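Local coordinates for activator of 2-hydroxyisocaproyl-CoA dehydratase (Clostridium difficile, PDB 4EHU), which couples ATP hydrolysis to the transfer of one electron from its [4Fe-4S] cluster to (R)-2-hydroxyisocaproyl-CoA dehydratase in L-leucine fermentation, at residues A[125-129]-A[130-134]; A[160-164]-A[165-169]; A[253-256]-A[257-260]. All coordinates share one frame; numbering follows the deposited sequence.

Contact 1: residues A[125-129]-A[130-134]; sequences CAAGT and GRFLD. With ANP (phosphoaminophosphonic acid-adenylate ester), chain D; SF4 (iron/sulfur cluster), chain C.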
ATOM      1  N   CYS A 125      -4.468   2.128  -3.595  1.00 23.40           N
ATOM      2  CA  CYS A 125      -3.725   1.129  -2.820  1.00 22.07           C
ATOM      3  C   CYS A 125      -3.059   0.147  -3.766  1.00 21.88           C
ATOM      4  O   CYS A 125      -3.713  -0.364  -4.684  1.00 20.94           O
ATOM      5  CB  CYS A 125      -4.711   0.371  -1.916  1.00 24.20           C
ATOM      6  SG  CYS A 125      -4.068  -1.095  -1.087  1.00 19.35           S
ATOM      7  N   ALA A 126      -1.772  -0.122  -3.586  1.00 19.11           N
ATOM      8  CA  ALA A 126      -1.081  -1.035  -4.502  1.00 18.87           C
ATOM      9  C   ALA A 126      -1.562  -2.490  -4.375  1.00 18.42           C
ATOM     10  O   ALA A 126      -1.412  -3.294  -5.324  1.00 16.75           O
ATOM     11  CB  ALA A 126       0.405  -0.965  -4.289  1.00 24.03           C
ATOM     12  N   ALA A 127      -2.118  -2.849  -3.213  1.00 15.98           N
ATOM     13  CA  ALA A 127      -2.548  -4.232  -3.029  1.00 16.48           C
ATOM     14  C   ALA A 127      -3.685  -4.498  -4.010  1.00 15.95           C
ATOM     15  O   ALA A 127      -4.459  -3.589  -4.341  1.00 17.36           O
ATOM     16  CB  ALA A 127      -3.022  -4.448  -1.582  1.00 17.56           C
ATOM     17  N   GLY A 128      -3.825  -5.744  -4.428  1.00 13.44           N
ATOM     18  CA  GLY A 128      -4.933  -6.115  -5.298  1.00 15.66           C
ATOM     19  C   GLY A 128      -4.807  -5.531  -6.685  1.00 18.51           C
ATOM     20  O   GLY A 128      -5.801  -5.389  -7.385  1.00 18.33           O
ATOM     21  N   THR A 129      -3.572  -5.253  -7.092  1.00 16.03           N
ATOM     22  CA  THR A 129      -3.289  -4.802  -8.442  1.00 16.36           C
ATOM     23  C   THR A 129      -2.041  -5.459  -8.997  1.00 18.48           C
ATOM     24  O   THR A 129      -1.315  -6.167  -8.301  1.00 19.17           O
ATOM     25  CB  THR A 129      -3.072  -3.248  -8.517  1.00 16.41           C
ATOM     26  OG1 THR A 129      -1.769  -2.914  -8.025  1.00 18.72           O
ATOM     27  CG2 THR A 129      -4.107  -2.505  -7.722  1.00 17.26           C
ATOM     28  N   GLY A 130      -1.784  -5.217 -10.273  1.00 18.19           N
ATOM     29  CA  GLY A 130      -0.560  -5.678 -10.884  1.00 19.54           C
ATOM     30  C   GLY A 130       0.700  -5.225 -10.158  1.00 18.43           C
ATOM     31  O   GLY A 130       1.709  -5.910 -10.196  1.00 19.91           O
ATOM     32  N   ARG A 131       0.643  -4.063  -9.518  0.59 17.42           N
ATOM     33  CA  ARG A 131       1.796  -3.557  -8.790  0.59 18.61           C
ATOM     34  C   ARG A 131       2.192  -4.528  -7.685  0.59 23.63           C
ATOM     35  O   ARG A 131       3.369  -4.781  -7.467  0.59 20.17           O
ATOM     36  CB  ARG A 131       1.478  -2.205  -8.166  0.59 18.58           C
ATOM     37  CG  ARG A 131       2.685  -1.553  -7.532  0.59 23.69           C
ATOM     38  CD  ARG A 131       3.813  -1.435  -8.545  0.59 25.76           C
ATOM     39  NE  ARG A 131       4.924  -0.671  -8.006  0.59 29.08           N
ATOM     40  CZ  ARG A 131       5.068   0.640  -8.157  0.59 24.67           C
ATOM     41  NH1 ARG A 131       4.183   1.343  -8.849  0.59 24.28           N
ATOM     42  NH2 ARG A 131       6.102   1.246  -7.614  0.59 27.81           N
ATOM     43  N   PHE A 132       1.199  -5.048  -6.974  1.00 17.09           N
ATOM     44  CA  PHE A 132       1.444  -6.019  -5.902  1.00 17.43           C
ATOM     45  C   PHE A 132       2.188  -7.229  -6.492  1.00 19.89           C
ATOM     46  O   PHE A 132       3.180  -7.691  -5.942  1.00 19.29           O
ATOM     47  CB  PHE A 132       0.103  -6.424  -5.264  1.00 17.14           C
ATOM     48  CG  PHE A 132       0.199  -7.468  -4.152  1.00 15.16           C
ATOM     49  CD1 PHE A 132       0.250  -7.065  -2.826  1.00 15.74           C
ATOM     50  CD2 PHE A 132       0.151  -8.833  -4.437  1.00 17.42           C
ATOM     51  CE1 PHE A 132       0.289  -7.998  -1.793  1.00 17.85           C
ATOM     52  CE2 PHE A 132       0.191  -9.767  -3.419  1.00 18.11           C
ATOM     53  CZ  PHE A 132       0.263  -9.356  -2.088  1.00 17.74           C
ATOM     54  N   LEU A 133       1.712  -7.724  -7.622  1.00 18.77           N
ATOM     55  CA  LEU A 133       2.321  -8.904  -8.241  1.00 17.55           C
ATOM     56  C   LEU A 133       3.715  -8.576  -8.744  1.00 17.49           C
ATOM     57  O   LEU A 133       4.615  -9.384  -8.620  1.00 20.58           O
ATOM     58  CB  LEU A 133       1.440  -9.417  -9.386  1.00 16.31           C
ATOM     59  CG  LEU A 133       0.100  -9.937  -8.861  1.00 16.70           C
ATOM     60  CD1 LEU A 133      -0.935 -10.075 -10.000  1.00 19.87           C
ATOM     61  CD2 LEU A 133       0.285 -11.297  -8.174  1.00 17.91           C
ATOM     62  N   ASP A 134       3.903  -7.384  -9.306  1.00 20.43           N
ATOM     63  CA  ASP A 134       5.205  -7.030  -9.846  1.00 27.45           C
ATOM     64  C   ASP A 134       6.208  -6.953  -8.695  1.00 23.63           C
ATOM     65  O   ASP A 134       7.344  -7.420  -8.809  1.00 27.40           O
ATOM     66  CB  ASP A 134       5.141  -5.696 -10.611  1.00 27.52           C
ATOM     67  CG  ASP A 134       4.199  -5.747 -11.820  1.00 31.72           C
ATOM     68  OD1 ASP A 134       3.845  -6.854 -12.280  1.00 29.47           O
ATOM     69  OD2 ASP A 134       3.812  -4.665 -12.307  1.00 33.03           O
TER
HETATM   70  PG  ANP D 302      -4.103   0.769 -15.155  1.00 18.56           P
HETATM   71  O1G ANP D 302      -3.899   2.264 -15.368  1.00 19.89           O
HETATM   72  O2G ANP D 302      -5.276   0.280 -15.967  1.00 19.33           O
HETATM   73  O3G ANP D 302      -4.190   0.394 -13.727  1.00 20.61           O
HETATM   74  PB  ANP D 302      -2.407  -0.652 -17.225  1.00 19.07           P
HETATM   75  O1B ANP D 302      -1.133  -0.155 -17.858  1.00 21.23           O
HETATM   76  O2B ANP D 302      -3.656  -0.633 -18.107  1.00 17.41           O
HETATM   77  N3B ANP D 302      -2.601   0.147 -15.703  1.00 18.01           N
HETATM   78  PA  ANP D 302      -2.320  -3.508 -17.754  1.00 18.79           P
HETATM   79  O1A ANP D 302      -1.569  -3.259 -19.015  1.00 19.66           O
HETATM   80  O2A ANP D 302      -3.789  -3.866 -17.769  1.00 17.97           O
HETATM   81  O3A ANP D 302      -2.177  -2.207 -16.796  1.00 18.26           O
HETATM   82  O5' ANP D 302      -1.591  -4.599 -16.825  1.00 18.30           O
HETATM   83  C5' ANP D 302      -0.263  -4.366 -16.344  1.00 19.73           C
HETATM   84  C4' ANP D 302       0.227  -5.623 -15.632  1.00 26.26           C
HETATM   85  O4' ANP D 302      -0.202  -6.892 -16.104  1.00 22.75           O
HETATM   86  C3' ANP D 302       1.487  -5.715 -14.791  1.00 23.33           C
HETATM   87  O3' ANP D 302       1.369  -4.927 -13.598  1.00 22.02           O
HETATM   88  C2' ANP D 302       1.618  -7.224 -14.558  1.00 25.59           C
HETATM   89  O2' ANP D 302       1.320  -7.601 -13.202  1.00 25.85           O
HETATM   90  C1' ANP D 302       0.615  -7.898 -15.495  1.00 22.88           C
HETATM   91  N9  ANP D 302       1.245  -8.621 -16.615  1.00 21.97           N
HETATM   92  C8  ANP D 302       1.815  -8.081 -17.712  1.00 23.52           C
HETATM   93  N7  ANP D 302       2.239  -9.052 -18.559  1.00 23.49           N
HETATM   94  C5  ANP D 302       1.920 -10.236 -17.980  1.00 20.90           C
HETATM   95  C6  ANP D 302       2.064 -11.650 -18.330  1.00 22.14           C
HETATM   96  N6  ANP D 302       2.677 -11.987 -19.490  1.00 23.58           N
HETATM   97  N1  ANP D 302       1.582 -12.574 -17.459  1.00 20.67           N
HETATM   98  C2  ANP D 302       0.974 -12.241 -16.312  1.00 22.10           C
HETATM   99  N3  ANP D 302       0.816 -10.966 -15.924  1.00 20.97           N
HETATM  100  C4  ANP D 302       1.254  -9.950 -16.709  1.00 20.77           C
HETATM  101 FE1  SF4 C 301      -0.196  -0.981   1.889  1.00 15.94          FE
HETATM  102 FE2  SF4 C 301      -0.228   0.959   0.099  1.00 17.13          FE
HETATM  103 FE3  SF4 C 301      -1.523   1.160   2.487  1.00 17.27          FE
HETATM  104 FE4  SF4 C 301      -2.408  -0.471   0.385  1.00 17.92          FE
HETATM  105  S1  SF4 C 301      -2.239   1.734   0.487  1.00 18.09           S
HETATM  106  S2  SF4 C 301      -2.251  -0.959   2.523  1.00 16.16           S
HETATM  107  S3  SF4 C 301      -0.436  -1.241  -0.332  1.00 16.01           S
HETATM  108  S4  SF4 C 301       0.634   1.110   2.151  1.00 15.40           S
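Thr129 is the N-cap of the helix that starts at Gly130, and its OG1 accepts a hydrogen bond from Arg131 N at 3.1 Å, bent to 136° at the hydrogen. The same hydroxyl donates to Ala126 O (OG1 to O 2.8 Å), arriving 31° out of the carbonyl plane, so one oxygen ties the type II turn Ala126-Thr129 to the first helical turn. With chi1 at 77°, OG1 sits between the backbone N and the carbonyl carbon of Thr129, where it can reach both partners. Thr129 O receives weak bonds from Phe132 N and Leu133 N. Gly128 takes the positive-phi position of the turn.

The rest is van der Waals packing: Phe132 CB lies 3.5 Å from Ala126 O, and its ring passes obliquely by Ala127, CD1 coming 4.0 Å from Ala127 CA. The CB of Ala126 meets the bent chain of Arg131 at CG; in the conformer described, Arg131 NH2 hydrogen-bonds Ser170 OG of the second subunit.

Ligands are held at the two ends. Cys125 SG binds an iron of the [4Fe-4S] cluster (FE4) at 2.3 Å and also accepts a weak bond from Ala127 N. One turn into the helix, the Asp134 carboxylate grips the ribose of the ATP analogue with both oxygens: O2' donates to OD1 and O3' to OD2, each at 2.8 Å. Gly130 CA lies 3.4 Å from ribose O3', which occupies the direction a side chain would take.

The loop follows strand 116-122 and leads into helix 130-140. Phe132 packs against both helices 165-177 and 182-204, Arg196 NE of helix 182-204 hydrogen-bonds Ala127 O, and Val166 of the second subunit touches Ala126 and Arg131.

Contact 2: residues A[160-164]-A[165-169]; sequences ISSTC and TVFAE. With SF4 (iron/sulfur cluster), chain C.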
ATOM      1  N   ILE A 160      -0.797 -15.639   3.900  1.00 32.27           N
ATOM      2  CA  ILE A 160      -0.315 -14.261   3.995  1.00 23.44           C
ATOM      3  C   ILE A 160      -1.393 -13.521   4.759  1.00 21.76           C
ATOM      4  O   ILE A 160      -2.520 -13.414   4.283  1.00 20.63           O
ATOM      5  CB  ILE A 160      -0.121 -13.607   2.627  1.00 22.44           C
ATOM      6  CG1 ILE A 160       0.917 -14.388   1.805  1.00 31.72           C
ATOM      7  CG2 ILE A 160       0.303 -12.146   2.782  1.00 23.53           C
ATOM      8  CD1 ILE A 160       1.191 -13.779   0.455  1.00 34.88           C
ATOM      9  N   SER A 161      -1.035 -13.053   5.946  1.00 22.35           N
ATOM     10  CA  SER A 161      -1.972 -12.453   6.872  1.00 21.48           C
ATOM     11  C   SER A 161      -2.271 -11.020   6.430  1.00 23.21           C
ATOM     12  O   SER A 161      -3.415 -10.570   6.446  1.00 25.38           O
ATOM     13  CB  SER A 161      -1.365 -12.397   8.276  1.00 25.62           C
ATOM     14  OG  SER A 161      -2.272 -11.804   9.175  1.00 44.23           O
ATOM     15  N   SER A 162      -1.213 -10.336   6.025  1.00 21.08           N
ATOM     16  CA  SER A 162      -1.286  -8.913   5.686  1.00 21.94           C
ATOM     17  C   SER A 162      -2.026  -8.685   4.394  1.00 21.33           C
ATOM     18  O   SER A 162      -1.872  -9.446   3.438  1.00 23.33           O
ATOM     19  CB  SER A 162       0.128  -8.344   5.528  1.00 25.39           C
ATOM     20  OG  SER A 162       0.855  -8.442   6.733  1.00 35.33           O
ATOM     21  N   THR A 163      -2.808  -7.613   4.337  1.00 18.55           N
ATOM     22  CA  THR A 163      -3.421  -7.227   3.086  1.00 16.90           C
ATOM     23  C   THR A 163      -2.606  -6.112   2.401  1.00 20.02           C
ATOM     24  O   THR A 163      -2.779  -5.895   1.212  1.00 23.34           O
ATOM     25  CB  THR A 163      -4.866  -6.708   3.293  1.00 20.13           C
ATOM     26  OG1 THR A 163      -4.886  -5.750   4.352  1.00 27.57           O
ATOM     27  CG2 THR A 163      -5.796  -7.851   3.651  1.00 27.28           C
ATOM     28  N   CYS A 164      -1.709  -5.464   3.148  1.00 18.64           N
ATOM     29  CA  CYS A 164      -0.881  -4.385   2.610  1.00 17.97           C
ATOM     30  C   CYS A 164       0.282  -4.971   1.809  1.00 17.20           C
ATOM     31  O   CYS A 164       0.913  -5.948   2.234  1.00 20.54           O
ATOM     32  CB  CYS A 164      -0.347  -3.566   3.778  1.00 17.74           C
ATOM     33  SG  CYS A 164       0.963  -2.367   3.382  1.00 20.35           S
ATOM     34  N   THR A 165       0.570  -4.385   0.654  1.00 16.69           N
ATOM     35  CA  THR A 165       1.708  -4.820  -0.155  1.00 19.66           C
ATOM     36  C   THR A 165       3.017  -4.831   0.637  1.00 17.48           C
ATOM     37  O   THR A 165       3.812  -5.781   0.534  1.00 20.70           O
ATOM     38  CB  THR A 165       1.900  -3.890  -1.370  1.00 21.70           C
ATOM     39  OG1 THR A 165       0.683  -3.815  -2.133  1.00 18.82           O
ATOM     40  CG2 THR A 165       3.044  -4.375  -2.250  1.00 23.74           C
ATOM     41  N   VAL A 166       3.250  -3.785   1.416  1.00 17.95           N
ATOM     42  CA  VAL A 166       4.516  -3.628   2.127  1.00 19.86           C
ATOM     43  C   VAL A 166       4.650  -4.692   3.207  1.00 21.84           C
ATOM     44  O   VAL A 166       5.673  -5.352   3.301  1.00 21.49           O
ATOM     45  CB  VAL A 166       4.640  -2.228   2.752  1.00 20.60           C
ATOM     46  CG1 VAL A 166       5.976  -2.110   3.464  1.00 21.45           C
ATOM     47  CG2 VAL A 166       4.501  -1.186   1.634  1.00 22.72           C
ATOM     48  N   PHE A 167       3.617  -4.847   4.029  1.00 21.58           N
ATOM     49  CA  PHE A 167       3.659  -5.870   5.072  1.00 21.92           C
ATOM     50  C   PHE A 167       3.662  -7.287   4.474  1.00 20.24           C
ATOM     51  O   PHE A 167       4.310  -8.188   5.012  1.00 23.39           O
ATOM     52  CB  PHE A 167       2.494  -5.706   6.053  1.00 20.65           C
ATOM     53  CG  PHE A 167       2.550  -4.438   6.860  1.00 22.29           C
ATOM     54  CD1 PHE A 167       3.762  -3.954   7.346  1.00 21.82           C
ATOM     55  CD2 PHE A 167       1.396  -3.728   7.134  1.00 24.99           C
ATOM     56  CE1 PHE A 167       3.819  -2.784   8.098  1.00 28.77           C
ATOM     57  CE2 PHE A 167       1.444  -2.545   7.885  1.00 23.72           C
ATOM     58  CZ  PHE A 167       2.658  -2.075   8.374  1.00 22.91           C
ATOM     59  N   ALA A 168       2.960  -7.484   3.366  1.00 18.83           N
ATOM     60  CA  ALA A 168       2.908  -8.804   2.728  1.00 20.93           C
ATOM     61  C   ALA A 168       4.293  -9.157   2.187  1.00 22.08           C
ATOM     62  O   ALA A 168       4.706 -10.313   2.229  1.00 23.93           O
ATOM     63  CB  ALA A 168       1.873  -8.813   1.597  1.00 19.54           C
ATOM     64  N   GLU A 169       5.008  -8.161   1.672  1.00 20.39           N
ATOM     65  CA  GLU A 169       6.363  -8.408   1.175  1.00 24.84           C
ATOM     66  C   GLU A 169       7.260  -8.981   2.281  1.00 25.31           C
ATOM     67  O   GLU A 169       8.042  -9.904   2.048  1.00 23.27           O
ATOM     68  CB  GLU A 169       6.978  -7.117   0.637  1.00 33.22           C
ATOM     69  CG  GLU A 169       8.462  -7.230   0.375  1.00 56.35           C
ATOM     70  CD  GLU A 169       9.019  -6.059  -0.415  1.00 67.48           C
ATOM     71  OE1 GLU A 169       8.321  -5.037  -0.543  1.00 35.78           O
ATOM     72  OE2 GLU A 169      10.158  -6.162  -0.916  1.00 85.26           O
TER
HETATM   73 FE1  SF4 C 301      -0.196  -0.981   1.889  1.00 15.94          FE
HETATM   74 FE2  SF4 C 301      -0.228   0.959   0.099  1.00 17.13          FE
HETATM   75 FE3  SF4 C 301      -1.523   1.160   2.487  1.00 17.27          FE
HETATM   76 FE4  SF4 C 301      -2.408  -0.471   0.385  1.00 17.92          FE
HETATM   77  S1  SF4 C 301      -2.239   1.734   0.487  1.00 18.09           S
HETATM   78  S2  SF4 C 301      -2.251  -0.959   2.523  1.00 16.16           S
HETATM   79  S3  SF4 C 301      -0.436  -1.241  -0.332  1.00 16.01           S
HETATM   80  S4  SF4 C 301       0.634   1.110   2.151  1.00 15.40           S
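The [4Fe-4S] site of the dimer takes its second ligand of this chain from the start of helix 165-177: Cys164 SG binds the iron FE1 at 2.3 Å. Its chi1 of 169° puts the sulfur anti to the backbone N and beside the carbonyl carbon, turned to both the cluster and the first helical turn. There it accepts a nearly straight (168°) but weak bond from Phe167 N, 3.7 Å from SG. Cys164 is thus the N-cap of the helix as well as a cluster ligand, and the amide dipoles of the helix start may help to stabilise negative charge on the sulfur and cluster. The helical ladder opens with Ala168 N donating to Cys164 O at 2.8 Å. Phe167 also meets Cys164 through its ring, in a sulfur-aromatic contact with SG 4.6 Å from the Phe167 ring centroid, 35° off the ring normal, an oblique approach; ring atom CD2 lies 3.8 Å from Cys164 CB. Thr165 OG1 approaches cluster sulfide S3 to 3.3 Å. Further back, Ser162 lays OG against Phe167 CB at 3.3 Å, its hydroxyl hydrogen-bonded to Glu171 OE2, one turn beyond Phe167, and Ile160 CG2 packs on Ala168 CB at 3.9 Å. Ala168 also packs on Phe132 and Met136 of helix 130-140, and Thr165 on Phe132, while Lys124 of the second subunit packs on Thr163 and Cys164.

Contact 3: residues A[253-256]-A[257-260]; sequences FDEA and KESQ
Lys257 folds its aliphatic chain over one face of the Phe253 ring, the two side chains lying side by side and pointing the same way. CG is the atom over the face, 3.7 Å from the ring centroid and 18° off the normal, a CH-pi contact displaced toward the rim; CD lies above the plane but just beyond the rim beside CE1 and CZ, 3.6 Å from CZ. Bends at chi2 and chi3 (-61° and -74°) keep the lysine methylenes close to the ring. Holding these residues one turn apart is the alpha-helical bond from Lys257 N to Phe253 O, 2.9 Å, continued by Glu258 N to Asp254 O, Ser259 N to Glu255 O and Gln260 N to Ala256 O.

On another side of the helix a water donates to Glu255 O and to Glu255 OE1, and accepts from Ser259 OG at 3.0 Å, bridging the two residues. Glu255 OE2 stands 4.2 Å from Glu258 OE1, probably mildly unfavourable, though Lys59 lies against Glu255 and may offset it.

These residues form the C-terminal part of helix 243-261, at the surface. Asp254 forms a salt bridge with Arg85 of helix 79-90, Ala256 rests on Lys58 and Lys59 of strand 57-63, and Met1 touches Phe253.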
ATOM      1  N   PHE A 253     -13.968   3.358 -35.130  1.00 25.64           N
ATOM      2  CA  PHE A 253     -14.778   2.906 -36.243  1.00 27.20           C
ATOM      3  C   PHE A 253     -16.129   3.614 -36.228  1.00 26.23           C
ATOM      4  O   PHE A 253     -16.594   4.055 -37.282  1.00 29.14           O
ATOM      5  CB  PHE A 253     -14.951   1.383 -36.187  1.00 26.07           C
ATOM      6  CG  PHE A 253     -15.920   0.836 -37.210  1.00 29.41           C
ATOM      7  CD1 PHE A 253     -15.545   0.691 -38.543  1.00 31.34           C
ATOM      8  CD2 PHE A 253     -17.193   0.447 -36.830  1.00 35.61           C
ATOM      9  CE1 PHE A 253     -16.422   0.177 -39.471  1.00 34.80           C
ATOM     10  CE2 PHE A 253     -18.081  -0.068 -37.757  1.00 37.37           C
ATOM     11  CZ  PHE A 253     -17.692  -0.209 -39.080  1.00 36.18           C
ATOM     12  N   ASP A 254     -16.750   3.757 -35.055  1.00 28.68           N
ATOM     13  CA  ASP A 254     -18.026   4.470 -34.972  1.00 30.30           C
ATOM     14  C   ASP A 254     -17.864   5.868 -35.529  1.00 31.80           C
ATOM     15  O   ASP A 254     -18.724   6.352 -36.256  1.00 32.62           O
ATOM     16  CB  ASP A 254     -18.517   4.626 -33.538  1.00 31.50           C
ATOM     17  CG  ASP A 254     -18.981   3.324 -32.922  1.00 39.96           C
ATOM     18  OD1 ASP A 254     -19.133   2.318 -33.645  1.00 29.77           O
ATOM     19  OD2 ASP A 254     -19.209   3.326 -31.698  1.00 39.45           O
ATOM     20  N   GLU A 255     -16.784   6.536 -35.126  1.00 29.14           N
ATOM     21  CA  GLU A 255     -16.503   7.894 -35.591  1.00 28.84           C
ATOM     22  C   GLU A 255     -16.361   7.930 -37.099  1.00 33.16           C
ATOM     23  O   GLU A 255     -16.871   8.832 -37.756  1.00 34.11           O
ATOM     24  CB  GLU A 255     -15.221   8.419 -34.947  1.00 30.26           C
ATOM     25  CG  GLU A 255     -15.350   8.698 -33.475  1.00 32.93           C
ATOM     26  CD  GLU A 255     -16.319   9.825 -33.193  1.00 48.81           C
ATOM     27  OE1 GLU A 255     -16.276  10.858 -33.901  1.00 40.31           O
ATOM     28  OE2 GLU A 255     -17.136   9.666 -32.273  1.00 36.23           O
ATOM     29  N   ALA A 256     -15.653   6.955 -37.651  1.00 32.43           N
ATOM     30  CA  ALA A 256     -15.440   6.891 -39.090  1.00 35.59           C
ATOM     31  C   ALA A 256     -16.770   6.709 -39.829  1.00 37.44           C
ATOM     32  O   ALA A 256     -17.031   7.372 -40.833  1.00 36.37           O
ATOM     33  CB  ALA A 256     -14.476   5.763 -39.414  1.00 31.05           C
ATOM     34  N   LYS A 257     -17.631   5.844 -39.306  1.00 33.67           N
ATOM     35  CA  LYS A 257     -18.928   5.595 -39.925  1.00 32.66           C
ATOM     36  C   LYS A 257     -19.833   6.811 -39.801  1.00 37.74           C
ATOM     37  O   LYS A 257     -20.628   7.087 -40.699  1.00 40.85           O
ATOM     38  CB  LYS A 257     -19.611   4.383 -39.285  1.00 32.85           C
ATOM     39  CG  LYS A 257     -18.844   3.090 -39.478  1.00 37.96           C
ATOM     40  CD  LYS A 257     -18.699   2.735 -40.958  1.00 59.10           C
ATOM     41  CE  LYS A 257     -20.001   2.217 -41.559  1.00 65.86           C
ATOM     42  NZ  LYS A 257     -19.785   1.608 -42.909  1.00 64.82           N
ATOM     43  N   GLU A 258     -19.721   7.539 -38.697  1.00 36.44           N
ATOM     44  CA  GLU A 258     -20.500   8.760 -38.538  1.00 37.08           C
ATOM     45  C   GLU A 258     -20.110   9.777 -39.610  1.00 51.94           C
ATOM     46  O   GLU A 258     -20.971  10.414 -40.222  1.00 50.20           O
ATOM     47  CB  GLU A 258     -20.271   9.365 -37.165  1.00 40.30           C
ATOM     48  CG  GLU A 258     -21.149  10.561 -36.870  1.00 62.82           C
ATOM     49  CD  GLU A 258     -20.980  11.056 -35.456  1.00 77.09           C
ATOM     50  OE1 GLU A 258     -20.601  10.241 -34.588  1.00 82.95           O
ATOM     51  OE2 GLU A 258     -21.216  12.256 -35.211  1.00 82.85           O
ATOM     52  N   SER A 259     -18.808   9.933 -39.825  1.00 36.91           N
ATOM     53  CA  SER A 259     -18.302  10.824 -40.885  1.00 38.26           C
ATOM     54  C   SER A 259     -18.749  10.437 -42.298  1.00 41.27           C
ATOM     55  O   SER A 259     -19.022  11.307 -43.140  1.00 38.09           O
ATOM     56  CB  SER A 259     -16.778  10.859 -40.848  1.00 41.79           C
ATOM     57  OG  SER A 259     -16.323  11.494 -39.671  1.00 55.70           O
ATOM     58  N   GLN A 260     -18.785   9.139 -42.577  1.00 39.89           N
ATOM     59  CA  GLN A 260     -19.211   8.665 -43.880  1.00 40.38           C
ATOM     60  C   GLN A 260     -20.698   8.943 -44.088  1.00 49.81           C
ATOM     61  O   GLN A 260     -21.123   9.352 -45.171  1.00 44.44           O
ATOM     62  CB  GLN A 260     -18.897   7.179 -44.036  1.00 45.45           C
ATOM     63  CG  GLN A 260     -17.402   6.889 -44.031  1.00 45.75           C
ATOM     64  CD  GLN A 260     -17.075   5.451 -44.373  1.00 56.65           C
ATOM     65  OE1 GLN A 260     -17.764   4.521 -43.948  1.00 54.94           O
ATOM     66  NE2 GLN A 260     -16.011   5.261 -45.143  1.00 56.22           N
TER
HETATM   67  O   HOH W   1     -17.024  11.508 -36.731  1.00 47.44           O

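Overall arrangement
Contacts 1 and 2 build one site: their centres are 11 Å apart, and each supplies a cysteine to the cluster that the two subunits share. They meet directly at Thr165, whose OG1 lies 3.2 Å from Ala127 N and 3.4 Å from Phe132 CD1. Contact 1 also reaches the nucleotide, so the run 125-134 joins a cluster ligand to a ribose ligand; whether it relays the nucleotide state to the cluster is only an inference. Contact 3 lies on the opposite side of the chain's centre, away from both ligand sites, its centre about 38 Å from that of contact 1 and 48 Å from that of contact 2.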